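Side-chain contacts in ferric uptake regulation protein (Vibrio cholerae, PDB 2W57), which regulates transcription as a metal-dependent DNA-binding repressor of the Fur family, probably switching off iron-uptake genes when iron is plentiful: residues L20-V25 / N60-A65; Q6-A11 / A65-R70; Q28-H33 / Y40-D45. One frame throughout, in Å; residues are numbered along the deposited sequence.

Interaction 1 of 3, residues L20-V25 / N60-A65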
ATOM      1  N   LEU A  20     -13.960 -15.418  16.450  1.00 18.90           N
ATOM      2  CA  LEU A  20     -14.816 -16.337  15.673  1.00 19.13           C
ATOM      3  C   LEU A  20     -15.740 -15.619  14.692  1.00 19.61           C
ATOM      4  O   LEU A  20     -15.876 -16.027  13.536  1.00 19.58           O
ATOM      5  CB  LEU A  20     -15.671 -17.217  16.601  1.00 18.70           C
ATOM      6  CG  LEU A  20     -15.005 -18.247  17.522  1.00 18.01           C
ATOM      7  CD1 LEU A  20     -16.049 -18.912  18.388  1.00 16.20           C
ATOM      8  CD2 LEU A  20     -14.197 -19.296  16.752  1.00 17.17           C
ATOM      9  N   LYS A  21     -16.362 -14.550  15.180  1.00 20.32           N
ATOM     10  CA  LYS A  21     -17.359 -13.786  14.453  1.00 21.09           C
ATOM     11  C   LYS A  21     -16.759 -12.985  13.323  1.00 21.22           C
ATOM     12  O   LYS A  21     -17.410 -12.757  12.303  1.00 21.71           O
ATOM     13  CB  LYS A  21     -18.082 -12.838  15.411  1.00 21.33           C
ATOM     14  CG  LYS A  21     -19.099 -13.540  16.291  1.00 23.89           C
ATOM     15  CD  LYS A  21     -19.852 -12.540  17.143  1.00 27.40           C
ATOM     16  CE  LYS A  21     -20.863 -13.237  18.037  1.00 27.75           C
ATOM     17  NZ  LYS A  21     -22.082 -13.591  17.293  1.00 29.04           N
ATOM     18  N   ILE A  22     -15.522 -12.541  13.511  1.00 21.27           N
ATOM     19  CA  ILE A  22     -14.825 -11.803  12.477  1.00 21.01           C
ATOM     20  C   ILE A  22     -14.296 -12.785  11.448  1.00 21.80           C
ATOM     21  O   ILE A  22     -14.294 -12.482  10.262  1.00 22.38           O
ATOM     22  CB  ILE A  22     -13.693 -10.922  13.062  1.00 20.68           C
ATOM     23  CG1 ILE A  22     -14.310  -9.736  13.817  1.00 19.36           C
ATOM     24  CG2 ILE A  22     -12.748 -10.454  11.960  1.00 19.60           C
ATOM     25  CD1 ILE A  22     -13.347  -8.900  14.587  1.00 17.70           C
ATOM     26  N   LEU A  23     -13.861 -13.963  11.891  1.00 22.22           N
ATOM     27  CA  LEU A  23     -13.381 -14.976  10.954  1.00 23.20           C
ATOM     28  C   LEU A  23     -14.531 -15.503  10.086  1.00 23.50           C
ATOM     29  O   LEU A  23     -14.411 -15.578   8.864  1.00 23.57           O
ATOM     30  CB  LEU A  23     -12.669 -16.114  11.693  1.00 23.37           C
ATOM     31  CG  LEU A  23     -12.073 -17.287  10.906  1.00 23.90           C
ATOM     32  CD1 LEU A  23     -11.038 -16.818   9.886  1.00 23.64           C
ATOM     33  CD2 LEU A  23     -11.453 -18.290  11.875  1.00 23.47           C
ATOM     34  N   GLU A  24     -15.637 -15.866  10.731  1.00 24.03           N
ATOM     35  CA  GLU A  24     -16.891 -16.164  10.052  1.00 25.03           C
ATOM     36  C   GLU A  24     -17.126 -15.190   8.887  1.00 24.86           C
ATOM     37  O   GLU A  24     -17.326 -15.610   7.748  1.00 24.92           O
ATOM     38  CB  GLU A  24     -18.021 -16.038  11.062  1.00 25.67           C
ATOM     39  CG  GLU A  24     -19.306 -16.767  10.747  1.00 29.60           C
ATOM     40  CD  GLU A  24     -20.064 -17.137  12.034  1.00 35.81           C
ATOM     41  OE1 GLU A  24     -21.266 -17.529  11.962  1.00 38.49           O
ATOM     42  OE2 GLU A  24     -19.446 -17.039  13.130  1.00 37.01           O
ATOM     43  N   VAL A  25     -17.078 -13.889   9.164  1.00 24.47           N
ATOM     44  CA  VAL A  25     -17.324 -12.911   8.115  1.00 24.40           C
ATOM     45  C   VAL A  25     -16.309 -13.034   7.003  1.00 24.61           C
ATOM     46  O   VAL A  25     -16.683 -13.025   5.825  1.00 25.25           O
ATOM     47  CB  VAL A  25     -17.376 -11.455   8.636  1.00 24.33           C
ATOM     48  CG1 VAL A  25     -17.305 -10.469   7.471  1.00 23.61           C
ATOM     49  CG2 VAL A  25     -18.655 -11.221   9.455  1.00 23.91           C
ATOM     50  N   ASN A  60      -5.228  -7.322  12.837  1.00 22.75           N
ATOM     51  CA  ASN A  60      -3.784  -7.326  13.101  1.00 24.07           C
ATOM     52  C   ASN A  60      -3.234  -8.653  13.640  1.00 24.65           C
ATOM     53  O   ASN A  60      -2.156  -9.109  13.213  1.00 25.11           O
ATOM     54  CB  ASN A  60      -3.411  -6.236  14.090  1.00 24.38           C
ATOM     55  CG  ASN A  60      -3.066  -4.960  13.417  1.00 26.49           C
ATOM     56  OD1 ASN A  60      -3.952  -4.164  13.065  1.00 28.23           O
ATOM     57  ND2 ASN A  60      -1.770  -4.735  13.225  1.00 28.04           N
ATOM     58  N   GLN A  61      -3.949  -9.232  14.609  1.00 24.80           N
ATOM     59  CA  GLN A  61      -3.571 -10.500  15.225  1.00 25.14           C
ATOM     60  C   GLN A  61      -3.648 -11.598  14.161  1.00 24.45           C
ATOM     61  O   GLN A  61      -2.787 -12.471  14.098  1.00 24.78           O
ATOM     62  CB  GLN A  61      -4.489 -10.823  16.421  1.00 24.89           C
ATOM     63  CG  GLN A  61      -4.506  -9.774  17.525  1.00 25.60           C
ATOM     64  CD  GLN A  61      -5.617  -9.970  18.605  1.00 27.69           C
ATOM     65  OE1 GLN A  61      -6.753 -10.433  18.337  1.00 28.47           O
ATOM     66  NE2 GLN A  61      -5.276  -9.592  19.840  1.00 30.75           N
ATOM     67  N   PHE A  62      -4.667 -11.532  13.308  1.00 23.70           N
ATOM     68  CA  PHE A  62      -4.806 -12.472  12.200  1.00 23.21           C
ATOM     69  C   PHE A  62      -3.673 -12.295  11.188  1.00 23.55           C
ATOM     70  O   PHE A  62      -3.180 -13.274  10.621  1.00 23.35           O
ATOM     71  CB  PHE A  62      -6.145 -12.262  11.494  1.00 22.18           C
ATOM     72  CG  PHE A  62      -7.323 -12.830  12.221  1.00 20.61           C
ATOM     73  CD1 PHE A  62      -7.188 -13.376  13.491  1.00 19.14           C
ATOM     74  CD2 PHE A  62      -8.586 -12.809  11.626  1.00 18.60           C
ATOM     75  CE1 PHE A  62      -8.291 -13.912  14.146  1.00 19.76           C
ATOM     76  CE2 PHE A  62      -9.688 -13.326  12.270  1.00 17.98           C
ATOM     77  CZ  PHE A  62      -9.549 -13.883  13.534  1.00 19.24           C
ATOM     78  N   ASP A  63      -3.282 -11.040  10.955  1.00 24.11           N
ATOM     79  CA  ASP A  63      -2.166 -10.721  10.056  1.00 24.66           C
ATOM     80  C   ASP A  63      -0.863 -11.405  10.525  1.00 24.94           C
ATOM     81  O   ASP A  63      -0.236 -12.150   9.771  1.00 24.57           O
ATOM     82  CB  ASP A  63      -1.988  -9.210   9.930  1.00 24.61           C
ATOM     83  CG  ASP A  63      -1.138  -8.815   8.736  1.00 25.74           C
ATOM     84  OD1 ASP A  63      -0.455  -9.682   8.152  1.00 28.17           O
ATOM     85  OD2 ASP A  63      -1.150  -7.625   8.373  1.00 26.40           O
ATOM     86  N   ASP A  64      -0.493 -11.176  11.782  1.00 25.16           N
ATOM     87  CA  ASP A  64       0.706 -11.776  12.342  1.00 25.76           C
ATOM     88  C   ASP A  64       0.640 -13.299  12.451  1.00 25.53           C
ATOM     89  O   ASP A  64       1.665 -13.957  12.281  1.00 25.77           O
ATOM     90  CB  ASP A  64       1.021 -11.175  13.712  1.00 26.19           C
ATOM     91  CG  ASP A  64       1.034  -9.653  13.693  1.00 28.23           C
ATOM     92  OD1 ASP A  64       1.472  -9.052  12.668  1.00 28.04           O
ATOM     93  OD2 ASP A  64       0.606  -9.066  14.722  1.00 30.03           O
ATOM     94  N   ALA A  65      -0.542 -13.848  12.741  1.00 24.68           N
ATOM     95  CA  ALA A  65      -0.723 -15.302  12.835  1.00 24.18           C
ATOM     96  C   ALA A  65      -0.785 -16.016  11.464  1.00 24.20           C
ATOM     97  O   ALA A  65      -0.853 -17.252  11.395  1.00 24.03           O
ATOM     98  CB  ALA A  65      -1.961 -15.632  13.671  1.00 23.63           C
TER
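In the N-terminal winged-helix DNA-binding domain that characterises Fur proteins, Phe-62 of helix 52-64 packs against Ile-22 and Leu-23 of helix 17-26. Helix 52-64, which precedes the wing strands 68-72 and 78-82, probably corresponds to the recognition helix of relatives. The helices keep a phenylalanine's length between them: CA of Leu-23 and CA of Phe-62, the nearest pair across the two segments, lie 9.0 Å apart, and the ring spans the gap. Phe-62 sets CG anti to its carbonyl carbon (chi1 -77°), which carries the ring off the helix surface toward 17-26. Its CE2 makes the closest approach, 4.1 Å from CB of Leu-23 and 4.2 Å from CG2 of Ile-22, with CZ hardly farther from Leu-23 CB. Both carbons approach the ring obliquely. Leu-23 thus offers the root of its side chain; its CG, anti to the backbone N (chi1 -180°), carries the branch beside the ring, CD1 staying a little farther from CE2 than CB does. Ile-22 contributes its branch methyl, while its longer arm meets Leu-43, and the side chain also touches Leu-39, both on helix 36-45. Around the same ring, Leu-8 of helix 4-10, Leu-13, Ile-67 and Val-68 supply further apolar neighbours, so Phe-62 is enclosed by several elements of the domain. Polar groups lie off to the margins: Lys-21 NZ forms a salt bridge with Glu-48, and Gln-61 OE1 is hydrogen-bonded to Arg-19. All three touching residues are buried, and no hydrogen bond crosses between the segments, which bury 118 Å² together. Cohesion here therefore rests on dispersion and the exclusion of water, with a ring carbon resting against CB of Leu-23 and a methyl of Ile-22, and no polar group at the point of touch needs a partner.

Interaction 2 of 3, residues Q6-A11 / A65-R70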
ATOM      1  N   GLN A   6     -10.577 -24.812  15.421  1.00 39.85           N
ATOM      2  CA  GLN A   6      -9.312 -25.456  15.110  1.00 39.70           C
ATOM      3  C   GLN A   6      -8.372 -24.508  14.361  1.00 39.28           C
ATOM      4  O   GLN A   6      -7.190 -24.391  14.704  1.00 39.55           O
ATOM      5  CB  GLN A   6      -9.549 -26.749  14.313  1.00 40.17           C
ATOM      6  CG  GLN A   6      -8.371 -27.732  14.326  1.00 40.65           C
ATOM      7  CD  GLN A   6      -7.879 -28.021  15.729  1.00 41.66           C
ATOM      8  OE1 GLN A   6      -8.655 -28.395  16.607  1.00 41.32           O
ATOM      9  NE2 GLN A   6      -6.584 -27.832  15.952  1.00 42.37           N
ATOM     10  N   ALA A   7      -8.908 -23.826  13.350  1.00 38.33           N
ATOM     11  CA  ALA A   7      -8.151 -22.837  12.593  1.00 37.13           C
ATOM     12  C   ALA A   7      -7.521 -21.785  13.507  1.00 36.62           C
ATOM     13  O   ALA A   7      -6.337 -21.479  13.357  1.00 36.41           O
ATOM     14  CB  ALA A   7      -9.027 -22.186  11.539  1.00 37.21           C
ATOM     15  N   LEU A   8      -8.301 -21.255  14.456  1.00 35.80           N
ATOM     16  CA  LEU A   8      -7.781 -20.267  15.414  1.00 35.13           C
ATOM     17  C   LEU A   8      -6.668 -20.861  16.260  1.00 34.95           C
ATOM     18  O   LEU A   8      -5.584 -20.282  16.354  1.00 34.72           O
ATOM     19  CB  LEU A   8      -8.879 -19.685  16.327  1.00 35.00           C
ATOM     20  CG  LEU A   8      -9.892 -18.635  15.847  1.00 33.53           C
ATOM     21  CD1 LEU A   8     -10.690 -18.154  17.018  1.00 33.30           C
ATOM     22  CD2 LEU A   8      -9.218 -17.465  15.200  1.00 33.37           C
ATOM     23  N   LYS A   9      -6.940 -22.016  16.864  1.00 34.82           N
ATOM     24  CA  LYS A   9      -5.977 -22.671  17.745  1.00 34.85           C
ATOM     25  C   LYS A   9      -4.728 -23.070  16.973  1.00 34.74           C
ATOM     26  O   LYS A   9      -3.609 -22.928  17.474  1.00 34.71           O
ATOM     27  CB  LYS A   9      -6.587 -23.890  18.439  1.00 35.09           C
ATOM     28  CG  LYS A   9      -7.729 -23.552  19.394  1.00 35.63           C
ATOM     29  CD  LYS A   9      -7.807 -24.554  20.541  1.00 37.30           C
ATOM     30  CE  LYS A   9      -9.223 -24.716  21.076  1.00 36.83           C
ATOM     31  NZ  LYS A   9     -10.081 -25.439  20.096  1.00 36.52           N
ATOM     32  N   ASP A  10      -4.919 -23.526  15.736  1.00 34.42           N
ATOM     33  CA  ASP A  10      -3.799 -23.943  14.903  1.00 34.08           C
ATOM     34  C   ASP A  10      -2.936 -22.793  14.388  1.00 33.64           C
ATOM     35  O   ASP A  10      -1.861 -23.029  13.846  1.00 33.95           O
ATOM     36  CB  ASP A  10      -4.266 -24.862  13.774  1.00 34.24           C
ATOM     37  CG  ASP A  10      -4.196 -26.349  14.159  1.00 35.37           C
ATOM     38  OD1 ASP A  10      -4.168 -26.678  15.377  1.00 34.57           O
ATOM     39  OD2 ASP A  10      -4.157 -27.195  13.234  1.00 36.63           O
ATOM     40  N   ALA A  11      -3.400 -21.558  14.573  1.00 32.90           N
ATOM     41  CA  ALA A  11      -2.606 -20.371  14.261  1.00 31.90           C
ATOM     42  C   ALA A  11      -1.967 -19.775  15.524  1.00 31.34           C
ATOM     43  O   ALA A  11      -1.416 -18.669  15.497  1.00 31.08           O
ATOM     44  CB  ALA A  11      -3.465 -19.334  13.542  1.00 32.06           C
ATOM     45  N   ALA A  65      -0.542 -13.848  12.741  1.00 24.68           N
ATOM     46  CA  ALA A  65      -0.723 -15.302  12.835  1.00 24.18           C
ATOM     47  C   ALA A  65      -0.785 -16.016  11.464  1.00 24.20           C
ATOM     48  O   ALA A  65      -0.853 -17.252  11.395  1.00 24.03           O
ATOM     49  CB  ALA A  65      -1.961 -15.632  13.671  1.00 23.63           C
ATOM     50  N   GLY A  66      -0.766 -15.238  10.381  1.00 24.15           N
ATOM     51  CA  GLY A  66      -0.832 -15.794   9.027  1.00 24.44           C
ATOM     52  C   GLY A  66      -2.223 -16.201   8.565  1.00 24.71           C
ATOM     53  O   GLY A  66      -2.363 -16.852   7.539  1.00 24.72           O
ATOM     54  N   ILE A  67      -3.252 -15.826   9.325  1.00 24.92           N
ATOM     55  CA  ILE A  67      -4.640 -16.103   8.953  1.00 24.99           C
ATOM     56  C   ILE A  67      -5.082 -15.204   7.789  1.00 25.18           C
ATOM     57  O   ILE A  67      -5.785 -15.661   6.865  1.00 25.08           O
ATOM     58  CB  ILE A  67      -5.595 -15.947  10.165  1.00 24.86           C
ATOM     59  CG1 ILE A  67      -5.460 -17.135  11.111  1.00 24.89           C
ATOM     60  CG2 ILE A  67      -7.037 -15.852   9.719  1.00 25.50           C
ATOM     61  CD1 ILE A  67      -6.353 -17.039  12.330  1.00 25.02           C
ATOM     62  N   VAL A  68      -4.666 -13.933   7.834  1.00 25.10           N
ATOM     63  CA  VAL A  68      -4.994 -12.977   6.776  1.00 25.25           C
ATOM     64  C   VAL A  68      -3.744 -12.315   6.187  1.00 25.80           C
ATOM     65  O   VAL A  68      -2.660 -12.365   6.779  1.00 25.90           O
ATOM     66  CB  VAL A  68      -5.995 -11.873   7.246  1.00 25.48           C
ATOM     67  CG1 VAL A  68      -7.287 -12.469   7.788  1.00 25.01           C
ATOM     68  CG2 VAL A  68      -5.356 -10.921   8.280  1.00 25.59           C
ATOM     69  N   THR A  69      -3.911 -11.704   5.017  1.00 26.36           N
ATOM     70  CA  THR A  69      -2.891 -10.871   4.394  1.00 26.91           C
ATOM     71  C   THR A  69      -3.445  -9.461   4.307  1.00 27.37           C
ATOM     72  O   THR A  69      -4.590  -9.271   3.871  1.00 27.64           O
ATOM     73  CB  THR A  69      -2.582 -11.343   2.958  1.00 26.98           C
ATOM     74  OG1 THR A  69      -2.115 -12.703   2.979  1.00 27.82           O
ATOM     75  CG2 THR A  69      -1.516 -10.456   2.310  1.00 27.32           C
ATOM     76  N   ARG A  70      -2.644  -8.476   4.722  1.00 27.74           N
ATOM     77  CA  ARG A  70      -3.022  -7.071   4.580  1.00 27.79           C
ATOM     78  C   ARG A  70      -2.471  -6.473   3.295  1.00 28.08           C
ATOM     79  O   ARG A  70      -1.280  -6.580   3.019  1.00 27.62           O
ATOM     80  CB  ARG A  70      -2.567  -6.217   5.775  1.00 27.25           C
ATOM     81  CG  ARG A  70      -3.368  -4.910   5.881  1.00 27.33           C
ATOM     82  CD  ARG A  70      -2.638  -3.749   6.567  1.00 26.71           C
ATOM     83  NE  ARG A  70      -2.688  -3.823   8.027  1.00 26.21           N
ATOM     84  CZ  ARG A  70      -3.275  -2.933   8.835  1.00 26.42           C
ATOM     85  NH1 ARG A  70      -3.902  -1.849   8.364  1.00 24.23           N
ATOM     86  NH2 ARG A  70      -3.222  -3.136  10.145  1.00 27.52           N
TER
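Ala-11 and Ala-65 bring the two backbones closest, their CA atoms 5.6 Å apart where the chain has just left helix 4-10 on one side and enters the Schellman motif after helix 52-64 on the other. Gly-66 carries the positive phi of that motif (79°), turning the chain so that Ile-67 follows on the same side as Ala-65 and strand 68-72 can begin. The two alanines face each other, CB to CB at 4.0 Å, and Ala-65 CB also rests 3.6 Å from the carbonyl O of Ala-11. Ala-11 CB meets Ile-67 as well, along the longer arm of that side chain: CG1 lies 3.8 Å away and CD1 3.9 Å. Ile-67 extends this arm with CG1 anti to the carbonyl carbon (chi1 -75°) and CD1 carried straight on (chi2 179°), far enough for CD1 to reach Leu-8 CD2 at 4.1 Å. Leu-8 starts out pointing away from 65-70, yet its end swings nearer, and the two aliphatic chains cross obliquely. Beyond the pair, Leu-8 also packs on Leu-20 and Leu-23 of helix 17-26, while Ile-67 touches Leu-13 and Leu-82. Just ahead of strand 68-72, the backbone of Ile-67 bonds with that of Ser-83, just past wing strand 78-82. Away from the interface, on the outer side of the N-terminal helix, Gln-6 NE2 makes a weak hydrogen bond to Asp-10 OD1. Small methyls allow the backbones to approach, and one extended isoleucine reaches from the start of the wing to Ala-11 and Leu-8, so 6-11 meets 65-70 through apolar packing, with no hydrogen bond between them.

Interaction 3 of 3, residues Q28-H33 / Y40-D45; sequences QPECQH and YKKLID. With ZN (zinc ion), chain D.
Lys-42, on helix 36-45 of the winged-helix domain, lays its side chain beside Cys-31 in the loop that connects helix 17-26 to wing-sheet strand 34-35. Its CB points toward the loop. From there the chain bends at CG (chi2 91°) and then runs straight, so successive atoms pass along the sulfur: CD stands 4.0 Å from Cys-31 SG, and CE closes to 3.6 Å. NZ, at the tip, is also 3.6 Å from SG, and no hydrogen bond is formed between them. The same NZ lies 4.4 Å from Glu-30 CG, which approaches from an exposed part of the loop. The carboxylate stops farther out, with Glu-30 OE2 at 5.3 Å from Lys-42 NZ; the opposite charges probably attract across this gap without meeting. Cys-31 sets SG anti to its carbonyl carbon (chi1 -64°), toward the lysine, and also packs against Val-25 of helix 17-26. Inside the loop, Cys-31 N donates a hydrogen bond to Gln-28 O. Two residues on, the loop delivers His-33 to a zinc site, so the zinc ion joins this loop to Glu-81 of wing strand 78-82 and to His-88 and His-90 farther along the chain. There His-33 NE2 bonds the zinc ion at 2.1 Å.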
ATOM      1  N   GLN A  28     -17.083 -15.489   4.152  1.00 30.39           N
ATOM      2  CA  GLN A  28     -18.241 -15.314   3.274  1.00 32.03           C
ATOM      3  C   GLN A  28     -17.768 -14.983   1.852  1.00 32.71           C
ATOM      4  O   GLN A  28     -16.912 -14.122   1.671  1.00 32.66           O
ATOM      5  CB  GLN A  28     -19.193 -14.242   3.815  1.00 31.76           C
ATOM      6  CG  GLN A  28     -20.013 -14.649   5.073  1.00 32.98           C
ATOM      7  CD  GLN A  28     -20.687 -13.441   5.769  1.00 33.91           C
ATOM      8  OE1 GLN A  28     -20.606 -12.301   5.286  1.00 36.89           O
ATOM      9  NE2 GLN A  28     -21.354 -13.694   6.908  1.00 35.63           N
ATOM     10  N   PRO A  29     -18.308 -15.693   0.840  1.00 33.64           N
ATOM     11  CA  PRO A  29     -17.868 -15.569  -0.558  1.00 34.33           C
ATOM     12  C   PRO A  29     -17.641 -14.126  -1.021  1.00 35.22           C
ATOM     13  O   PRO A  29     -16.677 -13.846  -1.740  1.00 35.41           O
ATOM     14  CB  PRO A  29     -19.033 -16.185  -1.333  1.00 34.37           C
ATOM     15  CG  PRO A  29     -19.604 -17.188  -0.396  1.00 33.78           C
ATOM     16  CD  PRO A  29     -19.397 -16.679   0.989  1.00 33.13           C
ATOM     17  N   GLU A  30     -18.522 -13.223  -0.590  1.00 36.11           N
ATOM     18  CA  GLU A  30     -18.524 -11.820  -1.034  1.00 36.86           C
ATOM     19  C   GLU A  30     -17.662 -10.897  -0.177  1.00 36.87           C
ATOM     20  O   GLU A  30     -17.615  -9.689  -0.427  1.00 37.47           O
ATOM     21  CB  GLU A  30     -19.962 -11.275  -1.071  1.00 36.99           C
ATOM     22  CG  GLU A  30     -20.609 -11.074   0.310  1.00 38.53           C
ATOM     23  CD  GLU A  30     -21.191 -12.366   0.933  1.00 40.56           C
ATOM     24  OE1 GLU A  30     -21.157 -13.440   0.289  1.00 40.96           O
ATOM     25  OE2 GLU A  30     -21.689 -12.299   2.081  1.00 40.93           O
ATOM     26  N   CYS A  31     -17.008 -11.458   0.840  1.00 36.59           N
ATOM     27  CA  CYS A  31     -16.105 -10.698   1.710  1.00 36.18           C
ATOM     28  C   CYS A  31     -14.665 -11.147   1.496  1.00 35.56           C
ATOM     29  O   CYS A  31     -13.821 -11.035   2.399  1.00 35.89           O
ATOM     30  CB  CYS A  31     -16.490 -10.855   3.185  1.00 36.13           C
ATOM     31  SG  CYS A  31     -18.110 -10.179   3.620  1.00 38.30           S
ATOM     32  N   GLN A  32     -14.379 -11.637   0.295  1.00 34.51           N
ATOM     33  CA  GLN A  32     -13.053 -12.145  -0.019  1.00 33.71           C
ATOM     34  C   GLN A  32     -11.919 -11.113   0.067  1.00 32.65           C
ATOM     35  O   GLN A  32     -10.770 -11.493   0.320  1.00 32.74           O
ATOM     36  CB  GLN A  32     -13.055 -12.790  -1.386  1.00 34.15           C
ATOM     37  CG  GLN A  32     -11.821 -13.615  -1.618  1.00 36.07           C
ATOM     38  CD  GLN A  32     -11.855 -14.321  -2.939  1.00 37.70           C
ATOM     39  OE1 GLN A  32     -12.662 -15.233  -3.154  1.00 37.66           O
ATOM     40  NE2 GLN A  32     -10.979 -13.903  -3.843  1.00 38.23           N
ATOM     41  N   HIS A  33     -12.244  -9.834  -0.169  1.00 30.76           N
ATOM     42  CA  HIS A  33     -11.326  -8.704  -0.006  1.00 29.05           C
ATOM     43  C   HIS A  33     -12.075  -7.628   0.761  1.00 28.54           C
ATOM     44  O   HIS A  33     -13.118  -7.177   0.312  1.00 29.15           O
ATOM     45  CB  HIS A  33     -10.923  -8.122  -1.361  1.00 29.07           C
ATOM     46  CG  HIS A  33      -9.966  -8.972  -2.139  1.00 27.69           C
ATOM     47  ND1 HIS A  33     -10.380  -9.998  -2.960  1.00 26.23           N
ATOM     48  CD2 HIS A  33      -8.617  -8.929  -2.243  1.00 26.66           C
ATOM     49  CE1 HIS A  33      -9.326 -10.562  -3.519  1.00 26.96           C
ATOM     50  NE2 HIS A  33      -8.243  -9.934  -3.100  1.00 26.52           N
ATOM     51  N   TYR A  40     -16.474  -4.141   9.813  1.00 20.80           N
ATOM     52  CA  TYR A  40     -17.222  -3.571  10.930  1.00 19.81           C
ATOM     53  C   TYR A  40     -18.683  -3.354  10.547  1.00 20.24           C
ATOM     54  O   TYR A  40     -19.575  -3.795  11.279  1.00 20.26           O
ATOM     55  CB  TYR A  40     -16.565  -2.263  11.385  1.00 18.89           C
ATOM     56  CG  TYR A  40     -17.428  -1.375  12.241  1.00 16.76           C
ATOM     57  CD1 TYR A  40     -17.732  -1.733  13.553  1.00 14.94           C
ATOM     58  CD2 TYR A  40     -17.940  -0.181  11.743  1.00 14.99           C
ATOM     59  CE1 TYR A  40     -18.527  -0.940  14.350  1.00 14.28           C
ATOM     60  CE2 TYR A  40     -18.754   0.633  12.539  1.00 15.74           C
ATOM     61  CZ  TYR A  40     -19.033   0.240  13.849  1.00 16.57           C
ATOM     62  OH  TYR A  40     -19.811   1.031  14.664  1.00 17.60           O
ATOM     63  N   LYS A  41     -18.927  -2.692   9.408  1.00 20.36           N
ATOM     64  CA  LYS A  41     -20.298  -2.439   8.923  1.00 21.07           C
ATOM     65  C   LYS A  41     -21.139  -3.701   8.701  1.00 20.60           C
ATOM     66  O   LYS A  41     -22.339  -3.692   8.969  1.00 20.91           O
ATOM     67  CB  LYS A  41     -20.300  -1.574   7.659  1.00 20.86           C
ATOM     68  CG  LYS A  41     -20.456  -0.064   7.937  1.00 22.89           C
ATOM     69  CD  LYS A  41     -20.279   0.777   6.666  1.00 23.10           C
ATOM     70  CE  LYS A  41     -18.819   1.095   6.422  1.00 27.44           C
ATOM     71  NZ  LYS A  41     -18.462   1.043   4.965  1.00 31.03           N
ATOM     72  N   LYS A  42     -20.509  -4.766   8.207  1.00 20.21           N
ATOM     73  CA  LYS A  42     -21.153  -6.058   8.005  1.00 20.30           C
ATOM     74  C   LYS A  42     -21.629  -6.590   9.355  1.00 19.92           C
ATOM     75  O   LYS A  42     -22.787  -6.958   9.519  1.00 19.89           O
ATOM     76  CB  LYS A  42     -20.151  -7.045   7.410  1.00 20.40           C
ATOM     77  CG  LYS A  42     -20.661  -7.803   6.209  1.00 24.19           C
ATOM     78  CD  LYS A  42     -20.303  -7.043   4.915  1.00 29.78           C
ATOM     79  CE  LYS A  42     -20.799  -7.770   3.650  1.00 31.99           C
ATOM     80  NZ  LYS A  42     -19.993  -7.342   2.469  1.00 32.80           N
ATOM     81  N   LEU A  43     -20.722  -6.578  10.326  1.00 19.59           N
ATOM     82  CA  LEU A  43     -21.002  -6.986  11.689  1.00 18.94           C
ATOM     83  C   LEU A  43     -22.163  -6.210  12.306  1.00 18.81           C
ATOM     84  O   LEU A  43     -22.970  -6.807  13.033  1.00 18.56           O
ATOM     85  CB  LEU A  43     -19.736  -6.861  12.547  1.00 18.71           C
ATOM     86  CG  LEU A  43     -18.686  -7.954  12.315  1.00 18.91           C
ATOM     87  CD1 LEU A  43     -17.405  -7.622  13.058  1.00 19.61           C
ATOM     88  CD2 LEU A  43     -19.191  -9.354  12.725  1.00 17.89           C
ATOM     89  N   ILE A  44     -22.260  -4.905  12.012  1.00 18.30           N
ATOM     90  CA  ILE A  44     -23.388  -4.097  12.495  1.00 18.14           C
ATOM     91  C   ILE A  44     -24.706  -4.631  11.924  1.00 18.41           C
ATOM     92  O   ILE A  44     -25.671  -4.838  12.674  1.00 18.76           O
ATOM     93  CB  ILE A  44     -23.250  -2.562  12.201  1.00 18.26           C
ATOM     94  CG1 ILE A  44     -22.054  -1.938  12.954  1.00 18.69           C
ATOM     95  CG2 ILE A  44     -24.545  -1.820  12.544  1.00 16.44           C
ATOM     96  CD1 ILE A  44     -22.141  -1.989  14.538  1.00 18.83           C
ATOM     97  N   ASP A  45     -24.720  -4.863  10.610  1.00 18.07           N
ATOM     98  CA  ASP A  45     -25.861  -5.418   9.888  1.00 17.82           C
ATOM     99  C   ASP A  45     -26.194  -6.808  10.371  1.00 17.50           C
ATOM    100  O   ASP A  45     -27.328  -7.243  10.252  1.00 17.59           O
ATOM    101  CB  ASP A  45     -25.566  -5.503   8.395  1.00 17.99           C
ATOM    102  CG  ASP A  45     -25.619  -4.159   7.705  1.00 19.75           C
ATOM    103  OD1 ASP A  45     -26.308  -3.237   8.198  1.00 21.76           O
ATOM    104  OD2 ASP A  45     -24.975  -4.032   6.642  1.00 22.01           O
TER
HETATM  105 ZN    ZN D 202      -6.294 -10.821  -3.064  1.00 43.51          ZN

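All three contacts belong to the N-terminal winged-helix half of the chain and are nested: 28-33/40-45 lies inside the loop closed by interaction 1, which lies inside that closed by interaction 2. Interactions 1 and 2 have centres 7 Å apart, share Ala-65 and join through Phe-62 O, probably hydrogen-bonded to the backbone N of Ile-67 and Val-68. Interaction 3 is 13 Å from interaction 1, centre to centre, and meets it where Ile-22 and Val-25 pack on Leu-43. Interactions 2 and 3 do not touch, their centres 18 Å apart. Helix 17-26 thus lies amid the packing, linking the N-terminal helix to the zinc-bound loop.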